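Local coordinates for protein porin B (Pseudomonas putida, PDB 4GEY) that probably forms an outer-membrane beta-barrel channel through which carbohydrates such as glucose are taken up into the periplasm, at residues 156-161 against 234-239. The protein carries 2 engineered substitutions. Numbering follows the deposited sequence.
Sequences EDFNSF and IMPMEA. Engineered in segment 234-239: Met235 (natural residue Leu), Met237 (natural residue Val). With C8E ((hydroxyethyloxy)tri(ethyloxy)octane), chain C.
Pro236 points the CG corner of its ring at one face of the Phe158 ring, the two side chains crossing at about a right angle: CG of Pro236 stands 3.5 Å from the ring centroid and only 1° off the normal, a CH-pi contact centred on the aromatic. Pro236 CB reaches Phe158 CD2 at 3.6 Å beside it. CG of Phe158 is anti to its own carbonyl carbon (chi1 -61°); this torsion sets CG beside the backbone N and carries the ring to Pro236, where Trp183 and Gln206 also touch it.

The polar half is a backbone-to-carboxylate grip. The N-H of Asn159 gives its main bond to Glu238 OE2 (3.0 Å), arriving on the syn side but 32° out of the carboxylate plane; the second, to Glu238 OE1 at 3.4 Å, is weak. Glu238 gets there on an extended chain. Its OE1 also takes a salt bridge from Arg253 and a hydrogen bond from Gln206, its OE2 one from Trp292, so its charge is probably well compensated in this buried place.

An alanine in place of Phe158 would probably leave Pro236 CG without the aromatic face it sits over and open a gap between loop and strand.

The engineered Met237, present as selenomethionine, starts away from the loop, and its CE comes within 3.7 Å of C6 of the detergent C8E. Segment 234-239 thus has detergent on one side and the inward-folded loop 156-161 on the other, consistent with the wall of a porin barrel; here a CH-pi contact and a buried carboxylate hold loop to strand.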
ATOM      1  N   GLU A 156       3.968  -2.340  -7.071  1.00 25.41           N
ATOM      2  CA  GLU A 156       3.378  -3.119  -8.145  1.00 22.42           C
ATOM      3  C   GLU A 156       4.183  -4.394  -8.453  1.00 32.23           C
ATOM      4  O   GLU A 156       3.620  -5.381  -8.918  1.00 27.95           O
ATOM      5  CB  GLU A 156       3.246  -2.234  -9.385  1.00 28.96           C
ATOM      6  CG  GLU A 156       2.763  -2.930 -10.637  1.00 33.13           C
ATOM      7  CD  GLU A 156       2.462  -1.959 -11.757  1.00 38.17           C
ATOM      8  OE1 GLU A 156       1.764  -0.959 -11.505  1.00 39.54           O
ATOM      9  OE2 GLU A 156       2.920  -2.195 -12.892  1.00 41.56           O
ATOM     10  N   ASP A 157       5.495  -4.375  -8.201  1.00 32.17           N
ATOM     11  CA  ASP A 157       6.322  -5.567  -8.392  1.00 31.43           C
ATOM     12  C   ASP A 157       7.010  -6.008  -7.112  1.00 28.13           C
ATOM     13  O   ASP A 157       7.233  -7.195  -6.880  1.00 28.70           O
ATOM     14  CB  ASP A 157       7.383  -5.327  -9.466  1.00 37.25           C
ATOM     15  CG  ASP A 157       6.777  -5.074 -10.824  1.00 40.29           C
ATOM     16  OD1 ASP A 157       6.265  -3.948 -11.021  1.00 36.00           O
ATOM     17  OD2 ASP A 157       6.812  -5.993 -11.678  1.00 39.49           O
ATOM     18  N   PHE A 158       7.350  -5.043  -6.276  1.00 30.11           N
ATOM     19  CA  PHE A 158       8.140  -5.333  -5.091  1.00 27.44           C
ATOM     20  C   PHE A 158       7.271  -5.284  -3.833  1.00 27.35           C
ATOM     21  O   PHE A 158       6.404  -4.408  -3.710  1.00 25.67           O
ATOM     22  CB  PHE A 158       9.311  -4.345  -5.009  1.00 25.92           C
ATOM     23  CG  PHE A 158      10.264  -4.428  -6.187  1.00 24.21           C
ATOM     24  CD1 PHE A 158      10.053  -3.677  -7.323  1.00 31.67           C
ATOM     25  CD2 PHE A 158      11.368  -5.262  -6.146  1.00 24.79           C
ATOM     26  CE1 PHE A 158      10.926  -3.750  -8.389  1.00 33.79           C
ATOM     27  CE2 PHE A 158      12.234  -5.346  -7.201  1.00 25.59           C
ATOM     28  CZ  PHE A 158      12.013  -4.591  -8.331  1.00 41.63           C
ATOM     29  N   ASN A 159       7.473  -6.239  -2.922  1.00 23.96           N
ATOM     30  CA  ASN A 159       6.827  -6.184  -1.608  1.00 24.09           C
ATOM     31  C   ASN A 159       5.307  -6.172  -1.777  1.00 24.69           C
ATOM     32  O   ASN A 159       4.569  -5.649  -0.946  1.00 26.23           O
ATOM     33  CB  ASN A 159       7.331  -4.937  -0.855  1.00 21.80           C
ATOM     34  CG  ASN A 159       6.797  -4.830   0.570  1.00 32.77           C
ATOM     35  OD1 ASN A 159       6.390  -3.753   1.011  1.00 31.63           O
ATOM     36  ND2 ASN A 159       6.797  -5.939   1.292  1.00 34.85           N
ATOM     37  N   SER A 160       4.847  -6.743  -2.883  1.00 25.82           N
ATOM     38  CA  SER A 160       3.433  -6.689  -3.249  1.00 23.13           C
ATOM     39  C   SER A 160       2.556  -7.484  -2.297  1.00 24.21           C
ATOM     40  O   SER A 160       2.922  -8.583  -1.885  1.00 30.18           O
ATOM     41  CB  SER A 160       3.245  -7.205  -4.667  1.00 23.86           C
ATOM     42  OG  SER A 160       4.103  -6.551  -5.562  1.00 21.89           O
ATOM     43  N   PHE A 161       1.396  -6.916  -1.967  1.00 24.65           N
ATOM     44  CA  PHE A 161       0.409  -7.527  -1.063  1.00 26.47           C
ATOM     45  C   PHE A 161      -0.963  -7.040  -1.546  1.00 25.72           C
ATOM     46  O   PHE A 161      -1.061  -5.929  -2.046  1.00 23.09           O
ATOM     47  CB  PHE A 161       0.685  -7.085   0.386  1.00 22.89           C
ATOM     48  CG  PHE A 161      -0.150  -7.803   1.432  1.00 28.58           C
ATOM     49  CD1 PHE A 161       0.114  -9.126   1.772  1.00 21.75           C
ATOM     50  CD2 PHE A 161      -1.183  -7.141   2.093  1.00 28.84           C
ATOM     51  CE1 PHE A 161      -0.651  -9.778   2.725  1.00 21.24           C
ATOM     52  CE2 PHE A 161      -1.949  -7.783   3.055  1.00 22.58           C
ATOM     53  CZ  PHE A 161      -1.691  -9.103   3.370  1.00 24.02           C
ATOM     54  N   ILE A 234      15.758   4.682  -6.115  1.00 28.99           N
ATOM     55  CA  ILE A 234      15.509   3.573  -5.198  1.00 41.17           C
ATOM     56  C   ILE A 234      15.775   2.258  -5.901  1.00 28.25           C
ATOM     57  O   ILE A 234      15.350   2.033  -7.028  1.00 39.01           O
ATOM     58  CB  ILE A 234      14.079   3.553  -4.623  1.00 41.46           C
ATOM     59  CG1 ILE A 234      13.817   4.818  -3.796  1.00 34.50           C
ATOM     60  CG2 ILE A 234      13.857   2.276  -3.786  1.00 26.28           C
ATOM     61  CD1 ILE A 234      12.458   4.830  -3.122  1.00 25.85           C
HETATM   62  N   MSE A 235      16.498   1.389  -5.225  1.00 32.72           N
HETATM   63  CA  MSE A 235      16.936   0.152  -5.820  1.00 29.86           C
HETATM   64  C   MSE A 235      16.455  -1.003  -4.954  1.00 31.52           C
HETATM   65  O   MSE A 235      17.124  -1.378  -4.001  1.00 34.94           O
HETATM   66  CB  MSE A 235      18.452   0.165  -5.882  1.00 29.90           C
HETATM   67  CG  MSE A 235      19.065  -1.027  -6.555  1.00 51.25           C
HETATM   68 SE   MSE A 235      20.963  -1.111  -6.098  1.00 87.81          SE
HETATM   69  CE  MSE A 235      20.914  -2.307  -4.543  1.00 53.83           C
ATOM     70  N   PRO A 236      15.272  -1.549  -5.262  1.00 27.05           N
ATOM     71  CA  PRO A 236      14.774  -2.708  -4.515  1.00 32.07           C
ATOM     72  C   PRO A 236      15.271  -4.018  -5.098  1.00 29.15           C
ATOM     73  O   PRO A 236      15.460  -4.089  -6.316  1.00 31.54           O
ATOM     74  CB  PRO A 236      13.254  -2.609  -4.693  1.00 28.24           C
ATOM     75  CG  PRO A 236      13.074  -1.922  -5.970  1.00 27.84           C
ATOM     76  CD  PRO A 236      14.261  -1.008  -6.178  1.00 31.08           C
HETATM   77  N   MSE A 237      15.492  -5.019  -4.244  1.00 30.79           N
HETATM   78  CA  MSE A 237      15.804  -6.393  -4.677  1.00 33.01           C
HETATM   79  C   MSE A 237      14.854  -7.355  -3.984  1.00 27.94           C
HETATM   80  O   MSE A 237      14.404  -7.091  -2.871  1.00 33.81           O
HETATM   81  CB  MSE A 237      17.231  -6.786  -4.302  1.00 30.69           C
HETATM   82  CG  MSE A 237      18.264  -5.740  -4.598  1.00 37.43           C
HETATM   83 SE   MSE A 237      19.958  -6.126  -3.693  1.00 55.87          SE
HETATM   84  CE  MSE A 237      20.485  -7.723  -4.696  1.00 81.04           C
ATOM     85  N   GLU A 238      14.562  -8.483  -4.611  1.00 26.78           N
ATOM     86  CA  GLU A 238      13.597  -9.393  -4.010  1.00 28.96           C
ATOM     87  C   GLU A 238      13.709 -10.820  -4.501  1.00 26.51           C
ATOM     88  O   GLU A 238      14.037 -11.073  -5.659  1.00 41.05           O
ATOM     89  CB  GLU A 238      12.178  -8.893  -4.264  1.00 25.17           C
ATOM     90  CG  GLU A 238      11.150  -9.421  -3.295  1.00 28.53           C
ATOM     91  CD  GLU A 238       9.787  -8.799  -3.525  1.00 28.40           C
ATOM     92  OE1 GLU A 238       9.515  -8.357  -4.668  1.00 33.52           O
ATOM     93  OE2 GLU A 238       8.995  -8.742  -2.563  1.00 29.17           O
ATOM     94  N   ALA A 239      13.431 -11.751  -3.602  1.00 28.16           N
ATOM     95  CA  ALA A 239      13.280 -13.149  -3.961  1.00 27.52           C
ATOM     96  C   ALA A 239      11.859 -13.529  -3.595  1.00 26.11           C
ATOM     97  O   ALA A 239      11.389 -13.188  -2.507  1.00 35.96           O
ATOM     98  CB  ALA A 239      14.287 -14.008  -3.208  1.00 27.62           C
TER
HETATM   99  C1  C8E C 502      17.906 -10.166   0.125  1.00 36.30           C
HETATM  100  C2  C8E C 502      17.428  -9.880  -1.286  1.00 34.38           C
HETATM  101  C3  C8E C 502      17.616 -11.136  -2.126  1.00 43.38           C
HETATM  102  C4  C8E C 502      18.497 -10.871  -3.341  1.00 43.99           C
HETATM  103  C5  C8E C 502      17.829 -11.339  -4.627  1.00 40.34           C
HETATM  104  C6  C8E C 502      17.945 -10.255  -5.695  1.00 39.44           C
HETATM  105  C7  C8E C 502      18.849 -10.702  -6.836  1.00 43.63           C
HETATM  106  C8  C8E C 502      18.815  -9.748  -8.026  1.00 48.11           C
HETATM  107  O9  C8E C 502      18.232 -10.403  -9.139  1.00 52.98           O
HETATM  108  C10 C8E C 502      18.721  -9.927 -10.382  1.00 55.13           C
HETATM  109  C11 C8E C 502      17.962 -10.541 -11.560  1.00 51.13           C
HETATM  110  O12 C8E C 502      18.746 -10.470 -12.738  1.00 51.17           O